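Local coordinates for extracellular matrix-binding protein EbhA (Staphylococcus aureus, PDB 2DGJ) that probably binds extracellular matrix as a very large cell wall-associated adhesin, a rod built of linked three-helix bundles, at residues Glu79-Ala84 with Asp113-Val118; Gln86-Leu91 with Ala97-Leu102; Tyr148-Glu153 with Gln236-Val241. All coordinates share one frame; numbering follows the deposited sequence.

Interaction 1 (Glu79-Ala84 with Asp113-Val118); sequences EAKAAA and DGVNTV. With ACY (acetic acid), chain D.
Val115 reaches helix 73-88 through two branches set by one torsion: at chi1 176° CG1 stands anti to the backbone N, and CG2 stands anti to the carbonyl carbon. The two methyls divide the work. Val115 CG1 settles against the backbone and small side chains of the facing helix, 3.4 Å from Ala80 O and 3.7 Å from Ala84 CB, with Ala80 CB close by at 4.0 Å. Val115 CG2 meets Lys81 instead, 3.7 Å from Lys81 CG, where the two side chains run crosswise.

Lys81 CB points away from helix 112-135, yet with CG anti to the carbonyl carbon (chi1 -68°) the start of the chain still brushes Val115. Beyond CG the lysine runs extended and delivers its amino group to an acetic acid molecule, probably from the crystallisation liquor, with Lys81 NZ donating to ACY O at 2.9 Å; NZ also hydrogen-bonds to Asn107 O.

Ala80 O, touched by a Val115 methyl, also accepts from a water. This water donates to Ala80 O at 3.3 Å and to Asn116 OD1 at 3.0 Å, bridging the two helices beside the apolar patch. Ile106 of helix 96-108 touches both Lys81 and Ala84, and Val118 in turn packs on helix 96-108.

The two short axes run nearly parallel, 5° apart and 9.1 Å at closest approach, and Ala80 and Ala84, one turn apart, both face Val115. Such parallel packing of the first and third helices, with the second completing the core, is typical of the three-helix bundle of the GA module.

Interaction 2 (Gln86-Leu91 with Ala97-Leu102); sequences QNLGTL and AQRTAL
Arg99 reaches from helix 96-108 across to the end of helix 73-88, where Leu88 and Leu91 receive it. From CB the chain sets out with CG anti to the backbone N, and Arg99 CG passes 4.3 Å from Leu88 CG. The chain stays extended to CD, then bends at chi3 (-59°), bringing NE and the guanidinium round to the carbonyls. Arg99 CZ lies 3.7 Å from Leu91 O, which sits at the guanidinium edge, near its plane. Arg99 NH2 makes the straighter bond, to Leu91 O at 2.9 Å with an N-H...O angle of 160°, and the carbonyl points almost straight at this nitrogen. Arg99 NH1 gives a weak one to Leu88 O at 3.0 Å, bent to 122°.

Leu88 to Leu91 form a type I beta turn, closed by Leu91 N donating to Leu88 O, so the arginine meets the first and last carbonyls of the turn that leaves the first helix of the GA-module three-helix bundle. Two nitrogens on two separate oxygens, though one bond is weak, should limit rotation of the guanidinium.

Beside these polar contacts, Leu88 turns its side chain to the second helix, Leu88 CD1 lying 3.8 Å from Leu102 CB and Leu88 CD2 3.8 Å from Arg99 O. Ile94, in the loop joining the two helices, touches both Leu88 and Arg99, and Ile106 packs on Leu88 from farther along helix 96-108.

Interaction 3 (Tyr148-Glu153 with Gln236-Val241); sequences YLDADE and QNVVGV
Asp150 and Val238 run alongside each other, their side chains pointing opposite ways, while Asp150 stands crosswise to Asn237, with the carboxylate and amide planes only 18° apart. The aspartate does nearly all the reaching. Its CG is anti to the carbonyl carbon, which carries the carboxylate to the start of helix 238-250, where Asp150 OD2 accepts from Val238 N at 3.0 Å with a fairly straight N-H...O angle of 160°. The donor comes from above the carboxylate, 54° out of its plane. Asp150 OD2 also lies 3.0 Å from Asn237 CB, while Val238 CG2 lies beside the carboxylate, 3.8 Å from Asp150 CG.

OD1 serves the helix by a second route. A water donates to Asp150 OD1 at 2.6 Å and accepts from Val239 N at 2.8 Å, so the two oxygens of one carboxylate deal with successive backbone N-H groups, one directly and one through solvent. Asn237 occupies the N-cap position of that helix; its OD1 takes a weak, long bond from Gly240 N, leaving Val238 N and Val239 N to the aspartate and the water.

Asp150 is itself the first residue to leave helical geometry after helix 146-149. Its OD2 also accepts from Gln146 NE2, and its backbone O from Asn202 ND2, so the carboxylate is held from Gln146 and the backbone of Asp150 from helix 199-215. The contact joins a FIVAR segment to the GA module that follows it.

With one acidic group facing the N-terminal end of a helix, the helix dipole and the two donors to OD2 would be expected to favour the charged carboxylate, making this small contact mainly polar, with Val238 CG2 as its apolar part.

How the interactions relate
Following the chain from the N terminus, the first of these segments lie on helix 73-88, which serves two contacts. Interaction 2 closes the short connection to helix 96-108, and interaction 1 closes the longer path to helix 112-135; the first closure therefore lies within the second. Their centres are 12 Å apart, and they touch where Val118 CG1 packs against Leu102 O at 3.9 Å, so together they join all three helices of one GA module. Interaction 3 opens only after both have closed and spans 82 residues, linking a FIVAR segment to the last helix of the second GA module. Its centre lies 53 Å from that of interaction 1, on the opposite side of the chain's centre.

Interaction 1 (Glu79-Ala84 with Asp113-Val118)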
loop_
_atom_site.group_PDB
_atom_site.type_symbol
_atom_site.label_atom_id
_atom_site.label_comp_id
_atom_site.label_asym_id
_atom_site.label_seq_id
_atom_site.Cartn_x
_atom_site.Cartn_y
_atom_site.Cartn_z
ATOM N N GLU A 79 -8.630 13.662 -4.605
ATOM C CA GLU A 79 -9.020 13.228 -3.270
ATOM C C GLU A 79 -7.807 12.715 -2.504
ATOM O O GLU A 79 -7.587 13.083 -1.346
ATOM C CB GLU A 79 -10.075 12.121 -3.369
ATOM C CG GLU A 79 -10.312 11.374 -2.071
ATOM C CD GLU A 79 -11.447 10.369 -2.171
ATOM O OE1 GLU A 79 -11.449 9.549 -3.117
ATOM O OE2 GLU A 79 -12.336 10.399 -1.295
ATOM N N ALA A 80 -7.016 11.870 -3.157
ATOM C CA ALA A 80 -5.824 11.303 -2.538
ATOM C C ALA A 80 -4.860 12.406 -2.120
ATOM O O ALA A 80 -4.334 12.389 -1.010
ATOM C CB ALA A 80 -5.139 10.348 -3.504
ATOM N N LYS A 81 -4.633 13.363 -3.016
ATOM C CA LYS A 81 -3.738 14.477 -2.729
ATOM C C LYS A 81 -4.267 15.277 -1.547
ATOM O O LYS A 81 -3.504 15.723 -0.693
ATOM C CB LYS A 81 -3.611 15.386 -3.951
ATOM C CG LYS A 81 -2.877 14.762 -5.118
ATOM C CD LYS A 81 -2.637 15.792 -6.206
ATOM C CE LYS A 81 -1.780 15.228 -7.323
ATOM N NZ LYS A 81 -1.425 16.265 -8.334
ATOM N N ALA A 82 -5.581 15.455 -1.502
ATOM C CA ALA A 82 -6.209 16.193 -0.414
ATOM C C ALA A 82 -5.929 15.462 0.898
ATOM O O ALA A 82 -5.590 16.075 1.912
ATOM C CB ALA A 82 -7.716 16.300 -0.665
ATOM N N ALA A 83 -6.065 14.142 0.858
ATOM C CA ALA A 83 -5.833 13.301 2.022
ATOM C C ALA A 83 -4.385 13.424 2.490
ATOM O O ALA A 83 -4.114 13.517 3.684
ATOM C CB ALA A 83 -6.166 11.839 1.686
ATOM N N ALA A 84 -3.459 13.440 1.538
ATOM C CA ALA A 84 -2.042 13.546 1.857
ATOM C C ALA A 84 -1.716 14.890 2.494
ATOM O O ALA A 84 -0.962 14.963 3.466
ATOM C CB ALA A 84 -1.211 13.349 0.593
ATOM N N ASP A 113 -1.272 5.899 -6.337
ATOM C CA ASP A 113 -0.214 5.128 -5.695
ATOM C C ASP A 113 0.958 6.042 -5.353
ATOM O O ASP A 113 1.570 5.911 -4.296
ATOM C CB ASP A 113 0.278 3.996 -6.605
ATOM C CG ASP A 113 -0.740 2.882 -6.748
ATOM O OD1 ASP A 113 -1.310 2.463 -5.719
ATOM O OD2 ASP A 113 -0.960 2.416 -7.887
ATOM N N GLY A 114 1.259 6.973 -6.256
ATOM C CA GLY A 114 2.346 7.906 -6.030
ATOM C C GLY A 114 2.078 8.780 -4.817
ATOM O O GLY A 114 2.952 8.971 -3.970
ATOM N N VAL A 115 0.862 9.311 -4.732
ATOM C CA VAL A 115 0.478 10.163 -3.614
ATOM C C VAL A 115 0.651 9.416 -2.298
ATOM O O VAL A 115 1.349 9.874 -1.393
ATOM C CB VAL A 115 -0.996 10.610 -3.738
ATOM C CG1 VAL A 115 -1.407 11.407 -2.514
ATOM C CG2 VAL A 115 -1.179 11.450 -4.988
ATOM N N ASN A 116 0.008 8.256 -2.201
ATOM C CA ASN A 116 0.076 7.447 -0.994
ATOM C C ASN A 116 1.524 7.125 -0.654
ATOM O O ASN A 116 1.897 7.091 0.515
ATOM C CB ASN A 116 -0.727 6.156 -1.167
ATOM C CG ASN A 116 -2.172 6.414 -1.550
ATOM O OD1 ASN A 116 -2.836 7.283 -0.974
ATOM N ND2 ASN A 116 -2.670 5.654 -2.519
ATOM N N THR A 117 2.338 6.887 -1.677
ATOM C CA THR A 117 3.748 6.591 -1.462
ATOM C C THR A 117 4.411 7.816 -0.840
ATOM O O THR A 117 5.284 7.692 0.023
ATOM C CB THR A 117 4.454 6.240 -2.792
ATOM O OG1 THR A 117 4.105 4.904 -3.176
ATOM C CG2 THR A 117 5.969 6.354 -2.652
ATOM N N VAL A 118 3.992 8.997 -1.284
ATOM C CA VAL A 118 4.537 10.241 -0.761
ATOM C C VAL A 118 4.021 10.436 0.652
ATOM O O VAL A 118 4.737 10.942 1.516
ATOM C CB VAL A 118 4.117 11.454 -1.627
ATOM C CG1 VAL A 118 4.510 12.750 -0.930
ATOM C CG2 VAL A 118 4.787 11.378 -2.989
HETATM C C ACY D . -3.164 19.313 -7.589
HETATM O O ACY D . -3.085 18.646 -8.595
HETATM O OXT ACY D . -4.294 19.307 -6.866
HETATM C CH3 ACY D . -1.991 20.150 -7.148
HETATM O O HOH W 1 -3.808 9.611 0.646
#

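Interaction 2 (Gln86-Leu91 with Ala97-Leu102)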
loop_
_atom_site.group_PDB
_atom_site.type_symbol
_atom_site.label_atom_id
_atom_site.label_comp_id
_atom_site.label_asym_id
_atom_site.label_seq_id
_atom_site.Cartn_x
_atom_site.Cartn_y
_atom_site.Cartn_z
ATOM N N GLN A 86 -3.709 16.778 4.146
ATOM C CA GLN A 86 -4.315 16.782 5.469
ATOM C C GLN A 86 -3.393 16.065 6.444
ATOM O O GLN A 86 -3.146 16.552 7.547
ATOM C CB GLN A 86 -5.681 16.089 5.431
ATOM C CG GLN A 86 -6.354 15.952 6.787
ATOM C CD GLN A 86 -6.463 17.272 7.527
ATOM O OE1 GLN A 86 -6.859 18.291 6.957
ATOM N NE2 GLN A 86 -6.121 17.257 8.811
ATOM N N ASN A 87 -2.883 14.909 6.025
ATOM C CA ASN A 87 -1.980 14.120 6.854
ATOM C C ASN A 87 -0.656 14.849 7.072
ATOM O O ASN A 87 -0.126 14.871 8.178
ATOM C CB ASN A 87 -1.696 12.772 6.192
ATOM C CG ASN A 87 -0.801 11.887 7.040
ATOM O OD1 ASN A 87 -1.259 11.239 7.980
ATOM N ND2 ASN A 87 0.488 11.869 6.724
ATOM N N LEU A 88 -0.118 15.437 6.011
ATOM C CA LEU A 88 1.147 16.162 6.091
ATOM C C LEU A 88 1.136 17.237 7.175
ATOM O O LEU A 88 2.137 17.455 7.866
ATOM C CB LEU A 88 1.456 16.805 4.736
ATOM C CG LEU A 88 2.738 17.637 4.640
ATOM C CD1 LEU A 88 3.936 16.753 4.907
ATOM C CD2 LEU A 88 2.842 18.263 3.261
ATOM N N GLY A 89 -0.002 17.907 7.324
ATOM C CA GLY A 89 -0.114 18.961 8.314
ATOM C C GLY A 89 -0.121 18.500 9.759
ATOM O O GLY A 89 -0.065 19.328 10.665
ATOM N N THR A 90 -0.188 17.192 9.982
ATOM C CA THR A 90 -0.201 16.652 11.341
ATOM C C THR A 90 1.185 16.202 11.793
ATOM O O THR A 90 1.369 15.776 12.935
ATOM C CB THR A 90 -1.174 15.462 11.464
ATOM O OG1 THR A 90 -0.715 14.378 10.647
ATOM C CG2 THR A 90 -2.563 15.873 11.013
ATOM N N LEU A 91 2.156 16.297 10.892
ATOM C CA LEU A 91 3.534 15.922 11.192
ATOM C C LEU A 91 4.229 17.108 11.873
ATOM O O LEU A 91 4.656 18.052 11.209
ATOM C CB LEU A 91 4.260 15.538 9.897
ATOM C CG LEU A 91 3.967 14.158 9.288
ATOM C CD1 LEU A 91 2.563 13.674 9.635
ATOM C CD2 LEU A 91 4.156 14.240 7.785
ATOM N N ALA A 97 11.489 23.059 5.358
ATOM C CA ALA A 97 12.055 22.658 4.075
ATOM C C ALA A 97 11.570 21.267 3.697
ATOM O O ALA A 97 11.262 21.001 2.533
ATOM C CB ALA A 97 13.577 22.681 4.139
ATOM N N GLN A 98 11.508 20.380 4.686
ATOM C CA GLN A 98 11.060 19.017 4.442
ATOM C C GLN A 98 9.579 19.038 4.113
ATOM O O GLN A 98 9.120 18.304 3.237
ATOM C CB GLN A 98 11.299 18.136 5.675
ATOM C CG GLN A 98 12.750 18.039 6.107
ATOM C CD GLN A 98 12.951 17.117 7.301
ATOM O OE1 GLN A 98 12.249 17.221 8.305
ATOM N NE2 GLN A 98 13.923 16.216 7.199
ATOM N N ARG A 99 8.833 19.888 4.813
ATOM C CA ARG A 99 7.397 19.999 4.597
ATOM C C ARG A 99 7.047 20.470 3.186
ATOM O O ARG A 99 6.176 19.882 2.537
ATOM C CB ARG A 99 6.785 20.954 5.624
ATOM C CG ARG A 99 5.260 21.013 5.595
ATOM C CD ARG A 99 4.723 22.052 6.580
ATOM N NE ARG A 99 5.129 21.785 7.958
ATOM C CZ ARG A 99 4.688 20.767 8.691
ATOM N NH1 ARG A 99 3.805 19.915 8.187
ATOM N NH2 ARG A 99 5.128 20.598 9.930
ATOM N N THR A 100 7.719 21.519 2.714
ATOM C CA THR A 100 7.450 22.056 1.380
ATOM C C THR A 100 7.848 21.078 0.285
ATOM O O THR A 100 7.226 21.046 -0.777
ATOM C CB THR A 100 8.187 23.392 1.143
ATOM O OG1 THR A 100 9.585 23.152 0.937
ATOM C CG2 THR A 100 8.012 24.303 2.341
ATOM N N ALA A 101 8.887 20.286 0.534
ATOM C CA ALA A 101 9.335 19.306 -0.453
ATOM C C ALA A 101 8.260 18.231 -0.580
ATOM O O ALA A 101 7.894 17.830 -1.685
ATOM C CB ALA A 101 10.660 18.680 -0.024
ATOM N N LEU A 102 7.762 17.770 0.562
ATOM C CA LEU A 102 6.713 16.759 0.591
ATOM C C LEU A 102 5.459 17.333 -0.070
ATOM O O LEU A 102 4.817 16.680 -0.892
ATOM C CB LEU A 102 6.400 16.374 2.038
ATOM C CG LEU A 102 7.109 15.183 2.696
ATOM C CD1 LEU A 102 8.160 14.583 1.773
ATOM C CD2 LEU A 102 7.720 15.641 4.014
#

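Interaction 3 (Tyr148-Glu153 with Gln236-Val241)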
loop_
_atom_site.group_PDB
_atom_site.type_symbol
_atom_site.label_atom_id
_atom_site.label_comp_id
_atom_site.label_asym_id
_atom_site.label_seq_id
_atom_site.Cartn_x
_atom_site.Cartn_y
_atom_site.Cartn_z
ATOM N N TYR A 148 29.547 12.768 31.493
ATOM C CA TYR A 148 29.938 13.453 30.268
ATOM C C TYR A 148 31.195 14.256 30.564
ATOM O O TYR A 148 32.201 14.145 29.860
ATOM C CB TYR A 148 28.853 14.422 29.793
ATOM C CG TYR A 148 29.363 15.399 28.759
ATOM C CD1 TYR A 148 29.533 15.020 27.427
ATOM C CD2 TYR A 148 29.755 16.687 29.128
ATOM C CE1 TYR A 148 30.086 15.890 26.492
ATOM C CE2 TYR A 148 30.312 17.567 28.200
ATOM C CZ TYR A 148 30.478 17.160 26.887
ATOM O OH TYR A 148 31.052 18.012 25.974
ATOM N N LEU A 149 31.115 15.061 31.621
ATOM C CA LEU A 149 32.212 15.915 32.054
ATOM C C LEU A 149 33.551 15.201 32.202
ATOM O O LEU A 149 34.562 15.675 31.690
ATOM C CB LEU A 149 31.846 16.600 33.372
ATOM C CG LEU A 149 31.338 18.048 33.319
ATOM C CD1 LEU A 149 30.868 18.423 31.924
ATOM C CD2 LEU A 149 30.212 18.212 34.324
ATOM N N ASP A 150 33.564 14.065 32.897
ATOM C CA ASP A 150 34.809 13.325 33.084
ATOM C C ASP A 150 35.051 12.275 32.009
ATOM O O ASP A 150 35.870 11.375 32.184
ATOM C CB ASP A 150 34.851 12.656 34.466
ATOM C CG ASP A 150 35.086 13.650 35.587
ATOM O OD1 ASP A 150 35.612 14.744 35.301
ATOM O OD2 ASP A 150 34.762 13.339 36.753
ATOM N N ALA A 151 34.337 12.391 30.898
ATOM C CA ALA A 151 34.503 11.449 29.799
ATOM C C ALA A 151 35.758 11.854 29.042
ATOM O O ALA A 151 36.126 13.030 29.054
ATOM C CB ALA A 151 33.293 11.512 28.877
ATOM N N ASP A 152 36.422 10.897 28.395
ATOM C CA ASP A 152 37.618 11.222 27.627
ATOM C C ASP A 152 37.263 12.385 26.697
ATOM O O ASP A 152 36.190 12.401 26.090
ATOM C CB ASP A 152 38.076 10.015 26.805
ATOM C CG ASP A 152 38.406 8.813 27.669
ATOM O OD1 ASP A 152 39.089 8.999 28.698
ATOM O OD2 ASP A 152 37.995 7.684 27.322
ATOM N N GLU A 153 38.158 13.358 26.587
ATOM C CA GLU A 153 37.905 14.515 25.744
ATOM C C GLU A 153 37.405 14.171 24.345
ATOM O O GLU A 153 36.518 14.846 23.826
ATOM C CB GLU A 153 39.159 15.388 25.641
ATOM C CG GLU A 153 39.053 16.468 24.574
ATOM C CD GLU A 153 40.130 17.529 24.687
ATOM O OE1 GLU A 153 41.291 17.190 25.003
ATOM O OE2 GLU A 153 39.810 18.712 24.447
ATOM N N GLN A 236 33.947 13.331 44.047
ATOM C CA GLN A 236 32.868 13.152 43.077
ATOM C C GLN A 236 33.298 13.132 41.619
ATOM O O GLN A 236 32.525 12.726 40.754
ATOM C CB GLN A 236 31.800 14.228 43.272
ATOM C CG GLN A 236 30.886 13.972 44.459
ATOM C CD GLN A 236 29.861 15.072 44.657
ATOM O OE1 GLN A 236 30.182 16.156 45.153
ATOM N NE2 GLN A 236 28.623 14.805 44.259
ATOM N N ASN A 237 34.515 13.585 41.337
ATOM C CA ASN A 237 35.012 13.580 39.967
ATOM C C ASN A 237 36.517 13.333 39.921
ATOM O O ASN A 237 37.189 13.377 40.947
ATOM C CB ASN A 237 34.654 14.894 39.267
ATOM C CG ASN A 237 35.359 16.087 39.861
ATOM O OD1 ASN A 237 35.604 16.151 41.069
ATOM N ND2 ASN A 237 35.671 17.061 39.012
ATOM N N VAL A 238 37.037 13.068 38.727
ATOM C CA VAL A 238 38.456 12.782 38.545
ATOM C C VAL A 238 39.419 13.807 39.143
ATOM O O VAL A 238 40.285 13.448 39.948
ATOM C CB VAL A 238 38.789 12.595 37.041
ATOM C CG1 VAL A 238 40.290 12.394 36.845
ATOM C CG2 VAL A 238 38.047 11.396 36.500
ATOM N N VAL A 239 39.281 15.073 38.756
ATOM C CA VAL A 239 40.185 16.100 39.267
ATOM C C VAL A 239 40.136 16.142 40.788
ATOM O O VAL A 239 41.145 16.427 41.446
ATOM C CB VAL A 239 39.840 17.500 38.713
ATOM C CG1 VAL A 239 39.846 17.478 37.187
ATOM C CG2 VAL A 239 38.495 17.947 39.233
ATOM N N GLY A 240 38.963 15.858 41.346
ATOM C CA GLY A 240 38.822 15.863 42.787
ATOM C C GLY A 240 39.697 14.777 43.382
ATOM O O GLY A 240 40.354 14.983 44.402
ATOM N N VAL A 241 39.700 13.616 42.731
ATOM C CA VAL A 241 40.497 12.477 43.172
ATOM C C VAL A 241 41.983 12.806 43.080
ATOM O O VAL A 241 42.730 12.633 44.038
ATOM C CB VAL A 241 40.217 11.236 42.295
ATOM C CG1 VAL A 241 41.239 10.147 42.584
ATOM C CG2 VAL A 241 38.815 10.718 42.564
HETATM O O HOH W 2 37.337 15.822 36.896
#